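Local coordinates for peptidase M16 C-terminal domain-containing protein (Enterococcus faecalis, PDB 3D3Y) that is of unknown function but belongs to the M16 peptidase family and probably shares its metallopeptidase-like fold, at residues K82-W87 against E167-P172; F31-N36 against T41-L46; N279-F282 against S288-F291. All blocks are in the same frame, centred on the assembly; numbering follows the deposited sequence.

Contact 1 (K82-W87 against E167-P172); sequences KGNQHW and EDQKIP
The side-chain amide of Gln169 reaches the turn at Gly83 and Asn84 and gives both hydrogens of NE2 to it. The first bond, Gln169 NE2 to Gly83 O at 3.0 Å, is almost straight at the hydrogen (173°), yet the donor stands above the carbonyl plane of Gly83. The second runs from Gln169 NE2 to Asn84 OD1, 3.1 Å away, and is more bent; here the nitrogen lies in the carbonyl plane of Asn84, on a lone pair. The two amide planes are only 26° apart. The glutamine chain is bent at chi2 (-75°), which turns its amide toward the hairpin.

Within each segment a turn shapes the backbone. Lys82 to Gln85 is a type II' beta turn joining strands 74-82 and 85-95, with Gly83 at the positive phi of its second position. Beyond it, the indole NE1 of Trp87 donates to Gln85 OE1 over 3.0 Å, in the ring plane, while Lys82 CB lies against one indole face. On the loop side, Asp168 to Ile171 forms a type I turn.

Outside the two segments, Gln169 OE1 accepts a hydrogen bond from Arg312 NH1. With both ends engaged, the Gln169 amide probably has its orientation fixed: the oxygen faces the arginine and the nitrogen clips the loop after helix 150-162 to the hairpin turn.

Contact 2 (F31-N36 against T41-L46); sequences FNTRLN and TKRTLL
Strand residues 31-34 and helix residues 41-46 run nearly antiparallel, with 162° between their directions and 12.0 Å between their axes at closest approach. Even the nearest alpha carbons, Phe31 CA and Arg43 CA, are 10.0 Å apart, and a long side chain from the helix spans that distance.

Arg43 does the bridging. Its chain is extended through chi2 and then bends at chi3, which lays the guanidinium over Thr33. The methyl CG2 of Thr33 sits over the centre of one face of that group, 3.3 Å from Arg43 CZ and 3.5 Å from Arg43 NE. With Thr33 OG1 anti to the backbone N (chi1 -161°), it is the methyl branch that meets the flat cation. The two side chains run past each other in opposite directions.

This is a helix packed on one side of a mixed beta-sheet, the alpha/beta arrangement expected of an M16-type domain; strand 24-34 lies between strands 200-207 and 85-95, and helix 40-52 follows it after a short connection.

At the edge of the guanidinium, Arg43 NH2 approaches Phe31 O at 3.0 Å, a weak hydrogen bond with only 122° at the hydrogen. The stronger polar hold comes from other residues: Arg43 NH1 makes a salt bridge with Asp199 and a hydrogen bond with Tyr191, while Arg43 NE is paired with His86 ND1 on the neighbouring strand.

Contact 3 (N279-F282 against S288-F291); sequences NGIF and SKLF
A short connection between consecutive helices in the second half of the chain, in the inactive M16-type domain, brings Ile281 and Phe282 near the end of helix 272-284 against the first turn of helix 289-295. Ser288 takes the N-cap position of the second helix: its OG accepts from Phe291 N at 3.1 Å, with 161° at the hydrogen.

Two backbone bonds join the helices directly. Lys289 N donates to Ile281 O over a short 2.7 Å, and Leu290 N to Phe282 O over 2.9 Å; the second donor lies nearly along the C=O axis. Ser288 CB touches the carbonyl oxygens of both Gly280 and Phe282.

Side chains close the junction beside these bonds. Leu290 CD1 lies over one face of the Phe282 ring, toward its rim, in a CH-pi contact 4.0 Å from the ring centroid and 16° off the normal. Its other methyl, Leu290 CD2, is 3.7 Å from Phe282 CE1. The ring is brought alongside by Phe282 CG being anti to its backbone N (chi1 -177°), and strand 314-321 and helix 326-341 also pack against it. On another flank, Ile281 and Lys289 run side by side, with CG2 of Ile281 4.1 Å from CE of Lys289, whose NZ goes on to Lys344 O and Glu349.

First-turn amides of the second helix, which have no acceptor earlier in their own helix, are thus supplied by Ser288 OG and the two carbonyls, so these three amides have acceptors at a buried junction that Phe282 and Leu290 close with apolar groups.

Overall arrangement
All three contacts are largely buried, but they lie in two parts of the chain. Contacts 1 and 2 have centres 9 Å apart and share one sheet, where strands 85-95 and 24-34 are neighbours. They touch directly: Asp168 OD2 meets Arg34 NH1 in a 2.8 Å salt bridge, and Asn84 O probably accepts from Leu35 N. Contact 3 is remote, its centre about 27 Å from that of contact 1 and 35 Å from that of contact 2, across the chain's centre from the latter. Chemistry follows place: side-chain amide bonds in contact 1, a buried cation spanning sheet and helix in contact 2, and backbone bonds with apolar packing between consecutive helices in contact 3.

Contact 1 (K82-W87 against E167-P172)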
loop_
_atom_site.group_PDB
_atom_site.type_symbol
_atom_site.label_atom_id
_atom_site.label_comp_id
_atom_site.label_asym_id
_atom_site.label_seq_id
_atom_site.Cartn_x
_atom_site.Cartn_y
_atom_site.Cartn_z
ATOM N N LYS A 82 -0.907 -0.165 5.408
ATOM C CA LYS A 82 -2.341 -0.329 5.207
ATOM C C LYS A 82 -3.008 0.024 6.498
ATOM O O LYS A 82 -2.861 -0.697 7.491
ATOM C CB LYS A 82 -2.706 -1.775 4.843
ATOM C CG LYS A 82 -4.131 -1.948 4.224
ATOM C CD LYS A 82 -4.026 -1.576 2.744
ATOM C CE LYS A 82 -5.273 -1.834 1.975
ATOM N NZ LYS A 82 -5.027 -1.232 0.625
ATOM N N GLY A 83 -3.755 1.132 6.499
ATOM C CA GLY A 83 -4.429 1.543 7.723
ATOM C C GLY A 83 -3.389 1.740 8.812
ATOM O O GLY A 83 -2.395 2.461 8.608
ATOM N N ASN A 84 -3.624 1.125 9.964
ATOM C CA ASN A 84 -2.683 1.184 11.064
ATOM C C ASN A 84 -1.634 0.054 11.094
ATOM O O ASN A 84 -0.976 -0.154 12.114
ATOM C CB ASN A 84 -3.429 1.220 12.391
ATOM C CG ASN A 84 -2.685 2.014 13.429
ATOM O OD1 ASN A 84 -2.224 3.147 13.152
ATOM N ND2 ASN A 84 -2.531 1.445 14.615
ATOM N N GLN A 85 -1.474 -0.659 9.977
ATOM C CA GLN A 85 -0.523 -1.796 9.876
ATOM C C GLN A 85 0.590 -1.475 8.893
ATOM O O GLN A 85 0.426 -0.659 7.977
ATOM C CB GLN A 85 -1.255 -3.065 9.421
ATOM C CG GLN A 85 -2.208 -3.619 10.461
ATOM C CD GLN A 85 -3.086 -4.742 9.940
ATOM O OE1 GLN A 85 -2.916 -5.219 8.816
ATOM N NE2 GLN A 85 -4.042 -5.178 10.771
ATOM N N HIS A 86 1.744 -2.092 9.108
ATOM C CA HIS A 86 2.842 -1.980 8.163
ATOM C C HIS A 86 3.216 -3.436 7.839
ATOM O O HIS A 86 3.345 -4.296 8.752
ATOM C CB HIS A 86 4.028 -1.181 8.768
ATOM C CG HIS A 86 5.073 -0.798 7.758
ATOM N ND1 HIS A 86 6.166 -1.589 7.480
ATOM C CD2 HIS A 86 5.168 0.278 6.941
ATOM C CE1 HIS A 86 6.899 -1.012 6.538
ATOM N NE2 HIS A 86 6.312 0.125 6.192
ATOM N N TRP A 87 3.315 -3.721 6.545
ATOM C CA TRP A 87 3.465 -5.083 6.058
ATOM C C TRP A 87 4.866 -5.245 5.445
ATOM O O TRP A 87 5.312 -4.401 4.683
ATOM C CB TRP A 87 2.406 -5.357 4.961
ATOM C CG TRP A 87 0.920 -5.259 5.358
ATOM C CD1 TRP A 87 0.382 -5.164 6.627
ATOM C CD2 TRP A 87 -0.187 -5.346 4.458
ATOM N NE1 TRP A 87 -1.018 -5.143 6.548
ATOM C CE2 TRP A 87 -1.379 -5.260 5.228
ATOM C CE3 TRP A 87 -0.288 -5.494 3.055
ATOM C CZ2 TRP A 87 -2.656 -5.313 4.645
ATOM C CZ3 TRP A 87 -1.578 -5.540 2.466
ATOM C CH2 TRP A 87 -2.739 -5.443 3.268
ATOM N N GLU A 167 2.274 10.545 15.437
ATOM C CA GLU A 167 3.678 10.404 15.027
ATOM C C GLU A 167 3.917 9.236 14.041
ATOM O O GLU A 167 4.872 9.261 13.265
ATOM C CB GLU A 167 4.612 10.359 16.242
ATOM C CG GLU A 167 5.497 11.670 16.414
ATOM C CD GLU A 167 4.814 12.999 15.980
ATOM O OE1 GLU A 167 5.453 13.772 15.216
ATOM O OE2 GLU A 167 3.649 13.280 16.383
ATOM N N ASP A 168 3.033 8.238 14.052
ATOM C CA ASP A 168 3.176 7.087 13.161
ATOM C C ASP A 168 2.609 7.330 11.775
ATOM O O ASP A 168 3.227 6.981 10.766
ATOM C CB ASP A 168 2.518 5.859 13.781
ATOM C CG ASP A 168 3.029 5.559 15.165
ATOM O OD1 ASP A 168 4.246 5.590 15.380
ATOM O OD2 ASP A 168 2.204 5.290 16.062
ATOM N N GLN A 169 1.414 7.912 11.711
ATOM C CA GLN A 169 0.708 8.024 10.429
ATOM C C GLN A 169 1.258 9.123 9.532
ATOM O O GLN A 169 0.987 9.130 8.339
ATOM C CB GLN A 169 -0.782 8.245 10.642
ATOM C CG GLN A 169 -1.510 7.020 11.147
ATOM C CD GLN A 169 -1.726 5.953 10.068
ATOM O OE1 GLN A 169 -1.497 6.183 8.890
ATOM N NE2 GLN A 169 -2.147 4.791 10.484
ATOM N N LYS A 170 2.011 10.060 10.119
ATOM C CA LYS A 170 2.662 11.115 9.332
ATOM C C LYS A 170 3.882 10.632 8.523
ATOM O O LYS A 170 4.417 11.361 7.680
ATOM C CB LYS A 170 2.986 12.328 10.217
ATOM C CG LYS A 170 3.890 12.053 11.376
ATOM C CD LYS A 170 4.433 13.347 11.990
ATOM C CE LYS A 170 3.410 14.032 12.860
ATOM N NZ LYS A 170 3.983 15.290 13.452
ATOM N N ILE A 171 4.263 9.373 8.726
ATOM C CA ILE A 171 5.396 8.747 8.043
ATOM C C ILE A 171 4.916 7.866 6.879
ATOM O O ILE A 171 4.037 6.995 7.085
ATOM C CB ILE A 171 6.182 7.850 9.051
ATOM C CG1 ILE A 171 6.443 8.587 10.368
ATOM C CG2 ILE A 171 7.487 7.272 8.439
ATOM C CD1 ILE A 171 7.374 9.816 10.282
ATOM N N PRO A 172 5.531 8.033 5.678
ATOM C CA PRO A 172 5.228 7.162 4.538
ATOM C C PRO A 172 5.679 5.726 4.769
ATOM O O PRO A 172 6.532 5.453 5.620
ATOM C CB PRO A 172 6.027 7.766 3.382
ATOM C CG PRO A 172 6.806 8.873 3.936
ATOM C CD PRO A 172 6.528 9.078 5.361
#

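Contact 2 (F31-N36 against T41-L46)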
loop_
_atom_site.group_PDB
_atom_site.type_symbol
_atom_site.label_atom_id
_atom_site.label_comp_id
_atom_site.label_asym_id
_atom_site.label_seq_id
_atom_site.Cartn_x
_atom_site.Cartn_y
_atom_site.Cartn_z
ATOM N N PHE A 31 4.811 -10.495 7.025
ATOM C CA PHE A 31 4.993 -10.111 8.436
ATOM C C PHE A 31 4.186 -8.842 8.727
ATOM O O PHE A 31 4.287 -7.847 8.023
ATOM C CB PHE A 31 6.462 -9.851 8.772
ATOM C CG PHE A 31 7.361 -11.056 8.618
ATOM C CD1 PHE A 31 7.896 -11.685 9.751
ATOM C CD2 PHE A 31 7.679 -11.548 7.352
ATOM C CE1 PHE A 31 8.725 -12.797 9.627
ATOM C CE2 PHE A 31 8.524 -12.634 7.214
ATOM C CZ PHE A 31 9.045 -13.260 8.377
ATOM N N ASN A 32 3.361 -8.887 9.759
ATOM C CA ASN A 32 2.395 -7.826 10.010
ATOM C C ASN A 32 2.706 -7.232 11.372
ATOM O O ASN A 32 2.875 -7.980 12.344
ATOM C CB ASN A 32 0.985 -8.434 9.965
ATOM C CG ASN A 32 -0.139 -7.384 9.948
ATOM O OD1 ASN A 32 -0.274 -6.549 10.865
ATOM N ND2 ASN A 32 -0.960 -7.440 8.907
ATOM N N THR A 33 2.791 -5.901 11.443
ATOM C CA THR A 33 3.039 -5.191 12.709
ATOM C C THR A 33 2.235 -3.890 12.742
ATOM O O THR A 33 1.785 -3.410 11.700
ATOM C CB THR A 33 4.553 -4.894 12.916
ATOM O OG1 THR A 33 4.798 -4.615 14.303
ATOM C CG2 THR A 33 5.008 -3.693 12.054
ATOM N N ARG A 34 2.050 -3.322 13.927
ATOM C CA ARG A 34 1.475 -1.967 14.038
ATOM C C ARG A 34 2.359 -0.932 13.317
ATOM O O ARG A 34 3.588 -0.969 13.426
ATOM C CB ARG A 34 1.285 -1.590 15.525
ATOM C CG ARG A 34 0.569 -0.255 15.783
ATOM C CD ARG A 34 0.546 0.114 17.306
ATOM N NE ARG A 34 1.870 0.591 17.725
ATOM C CZ ARG A 34 2.360 1.804 17.446
ATOM N NH1 ARG A 34 1.636 2.689 16.770
ATOM N NH2 ARG A 34 3.579 2.147 17.853
ATOM N N LEU A 35 1.743 -0.014 12.578
ATOM C CA LEU A 35 2.511 1.073 11.941
ATOM C C LEU A 35 3.180 1.860 13.056
ATOM O O LEU A 35 2.524 2.216 14.025
ATOM C CB LEU A 35 1.595 1.972 11.138
ATOM C CG LEU A 35 2.273 3.056 10.324
ATOM C CD1 LEU A 35 2.898 2.431 9.093
ATOM C CD2 LEU A 35 1.250 4.114 9.960
ATOM N N ASN A 36 4.476 2.122 12.932
ATOM C CA ASN A 36 5.268 2.599 14.095
ATOM C C ASN A 36 6.472 3.382 13.583
ATOM O O ASN A 36 7.368 2.827 12.964
ATOM C CB ASN A 36 5.716 1.389 14.930
ATOM C CG ASN A 36 6.499 1.767 16.192
ATOM O OD1 ASN A 36 6.894 2.905 16.386
ATOM N ND2 ASN A 36 6.720 0.783 17.055
ATOM N N THR A 41 11.221 2.731 8.848
ATOM C CA THR A 41 12.432 2.823 8.053
ATOM C C THR A 41 13.301 1.573 8.239
ATOM O O THR A 41 13.946 1.103 7.286
ATOM C CB THR A 41 13.277 4.093 8.441
ATOM O OG1 THR A 41 12.506 5.270 8.202
ATOM C CG2 THR A 41 14.571 4.147 7.600
ATOM N N LYS A 42 13.304 1.027 9.452
ATOM C CA LYS A 42 14.022 -0.229 9.719
ATOM C C LYS A 42 13.460 -1.357 8.852
ATOM O O LYS A 42 14.216 -2.081 8.199
ATOM C CB LYS A 42 13.909 -0.602 11.200
ATOM C CG LYS A 42 14.841 0.225 12.107
ATOM C CD LYS A 42 14.613 -0.135 13.547
ATOM C CE LYS A 42 15.545 0.665 14.480
ATOM N NZ LYS A 42 14.929 2.016 14.616
ATOM N N ARG A 43 12.138 -1.501 8.838
ATOM C CA ARG A 43 11.503 -2.517 7.987
ATOM C C ARG A 43 11.830 -2.291 6.519
ATOM O O ARG A 43 12.137 -3.235 5.781
ATOM C CB ARG A 43 9.987 -2.530 8.216
ATOM C CG ARG A 43 9.646 -3.077 9.588
ATOM C CD ARG A 43 8.198 -2.834 10.011
ATOM N NE ARG A 43 7.188 -3.682 9.337
ATOM C CZ ARG A 43 6.914 -4.948 9.653
ATOM N NH1 ARG A 43 7.641 -5.591 10.568
ATOM N NH2 ARG A 43 5.935 -5.602 9.010
ATOM N N THR A 44 11.714 -1.059 6.065
ATOM C CA THR A 44 12.056 -0.742 4.659
ATOM C C THR A 44 13.477 -1.145 4.275
ATOM O O THR A 44 13.686 -1.783 3.219
ATOM C CB THR A 44 11.811 0.752 4.351
ATOM O OG1 THR A 44 10.467 1.051 4.691
ATOM C CG2 THR A 44 12.064 1.122 2.872
ATOM N N LEU A 45 14.452 -0.748 5.082
ATOM C CA LEU A 45 15.848 -1.093 4.783
ATOM C C LEU A 45 16.096 -2.601 4.898
ATOM O O LEU A 45 16.818 -3.201 4.084
ATOM C CB LEU A 45 16.823 -0.338 5.712
ATOM C CG LEU A 45 18.338 -0.603 5.543
ATOM C CD1 LEU A 45 18.780 -0.350 4.043
ATOM C CD2 LEU A 45 19.105 0.339 6.475
ATOM N N LEU A 46 15.510 -3.213 5.920
ATOM C CA LEU A 46 15.604 -4.654 6.088
ATOM C C LEU A 46 15.117 -5.412 4.838
ATOM O O LEU A 46 15.692 -6.426 4.449
ATOM C CB LEU A 46 14.800 -5.089 7.309
ATOM C CG LEU A 46 14.950 -6.571 7.650
ATOM C CD1 LEU A 46 16.426 -6.968 8.002
ATOM C CD2 LEU A 46 14.013 -6.900 8.812
#

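Contact 3 (N279-F282 against S288-F291)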
loop_
_atom_site.group_PDB
_atom_site.type_symbol
_atom_site.label_atom_id
_atom_site.label_comp_id
_atom_site.label_asym_id
_atom_site.label_seq_id
_atom_site.Cartn_x
_atom_site.Cartn_y
_atom_site.Cartn_z
ATOM N N ASN A 279 -16.155 9.686 -5.332
ATOM C CA ASN A 279 -14.782 10.031 -5.666
ATOM C C ASN A 279 -14.592 10.162 -7.155
ATOM O O ASN A 279 -13.936 11.114 -7.622
ATOM C CB ASN A 279 -13.755 9.038 -5.101
ATOM C CG ASN A 279 -12.333 9.437 -5.479
ATOM O OD1 ASN A 279 -11.632 8.710 -6.219
ATOM N ND2 ASN A 279 -11.923 10.613 -5.016
ATOM N N GLY A 280 -15.170 9.223 -7.908
ATOM C CA GLY A 280 -15.097 9.269 -9.361
ATOM C C GLY A 280 -15.728 10.522 -9.944
ATOM O O GLY A 280 -15.188 11.089 -10.890
ATOM N N ILE A 281 -16.856 10.965 -9.369
ATOM C CA ILE A 281 -17.592 12.121 -9.907
ATOM C C ILE A 281 -16.890 13.423 -9.531
ATOM O O ILE A 281 -16.937 14.407 -10.278
ATOM C CB ILE A 281 -19.038 12.122 -9.357
ATOM C CG1 ILE A 281 -19.866 11.001 -10.000
ATOM C CG2 ILE A 281 -19.738 13.470 -9.555
ATOM C CD1 ILE A 281 -21.138 10.652 -9.145
ATOM N N PHE A 282 -16.290 13.435 -8.343
ATOM C CA PHE A 282 -15.660 14.647 -7.779
ATOM C C PHE A 282 -14.337 14.964 -8.509
ATOM O O PHE A 282 -14.208 16.015 -9.149
ATOM C CB PHE A 282 -15.506 14.494 -6.245
ATOM C CG PHE A 282 -14.940 15.707 -5.534
ATOM C CD1 PHE A 282 -15.350 17.018 -5.856
ATOM C CD2 PHE A 282 -14.029 15.534 -4.494
ATOM C CE1 PHE A 282 -14.827 18.150 -5.166
ATOM C CE2 PHE A 282 -13.494 16.628 -3.806
ATOM C CZ PHE A 282 -13.912 17.952 -4.115
ATOM N N SER A 288 -14.667 14.004 -14.313
ATOM C CA SER A 288 -15.033 14.447 -12.975
ATOM C C SER A 288 -15.317 15.936 -12.924
ATOM O O SER A 288 -14.867 16.683 -13.797
ATOM C CB SER A 288 -13.928 14.129 -11.972
ATOM O OG SER A 288 -12.793 14.955 -12.190
ATOM N N LYS A 289 -16.014 16.386 -11.878
ATOM C CA LYS A 289 -16.276 17.827 -11.757
ATOM C C LYS A 289 -15.031 18.699 -11.669
ATOM O O LYS A 289 -14.990 19.790 -12.262
ATOM C CB LYS A 289 -17.256 18.122 -10.598
ATOM C CG LYS A 289 -18.634 17.502 -10.862
ATOM C CD LYS A 289 -19.685 17.931 -9.843
ATOM C CE LYS A 289 -21.054 17.307 -10.200
ATOM N NZ LYS A 289 -21.657 17.984 -11.367
ATOM N N LEU A 290 -14.006 18.247 -10.951
ATOM C CA LEU A 290 -12.787 19.052 -10.834
ATOM C C LEU A 290 -12.001 19.064 -12.136
ATOM O O LEU A 290 -11.480 20.122 -12.544
ATOM C CB LEU A 290 -11.920 18.580 -9.660
ATOM C CG LEU A 290 -12.537 18.605 -8.244
ATOM C CD1 LEU A 290 -11.501 18.163 -7.246
ATOM C CD2 LEU A 290 -13.073 20.011 -7.876
ATOM N N PHE A 291 -11.915 17.906 -12.810
ATOM C CA PHE A 291 -11.242 17.904 -14.132
ATOM C C PHE A 291 -11.952 18.857 -15.073
ATOM O O PHE A 291 -11.327 19.731 -15.687
ATOM C CB PHE A 291 -11.156 16.494 -14.748
ATOM C CG PHE A 291 -10.167 16.386 -15.903
ATOM C CD1 PHE A 291 -8.906 15.788 -15.723
ATOM C CD2 PHE A 291 -10.495 16.892 -17.170
ATOM C CE1 PHE A 291 -7.990 15.684 -16.824
ATOM C CE2 PHE A 291 -9.585 16.804 -18.266
ATOM C CZ PHE A 291 -8.348 16.199 -18.090
#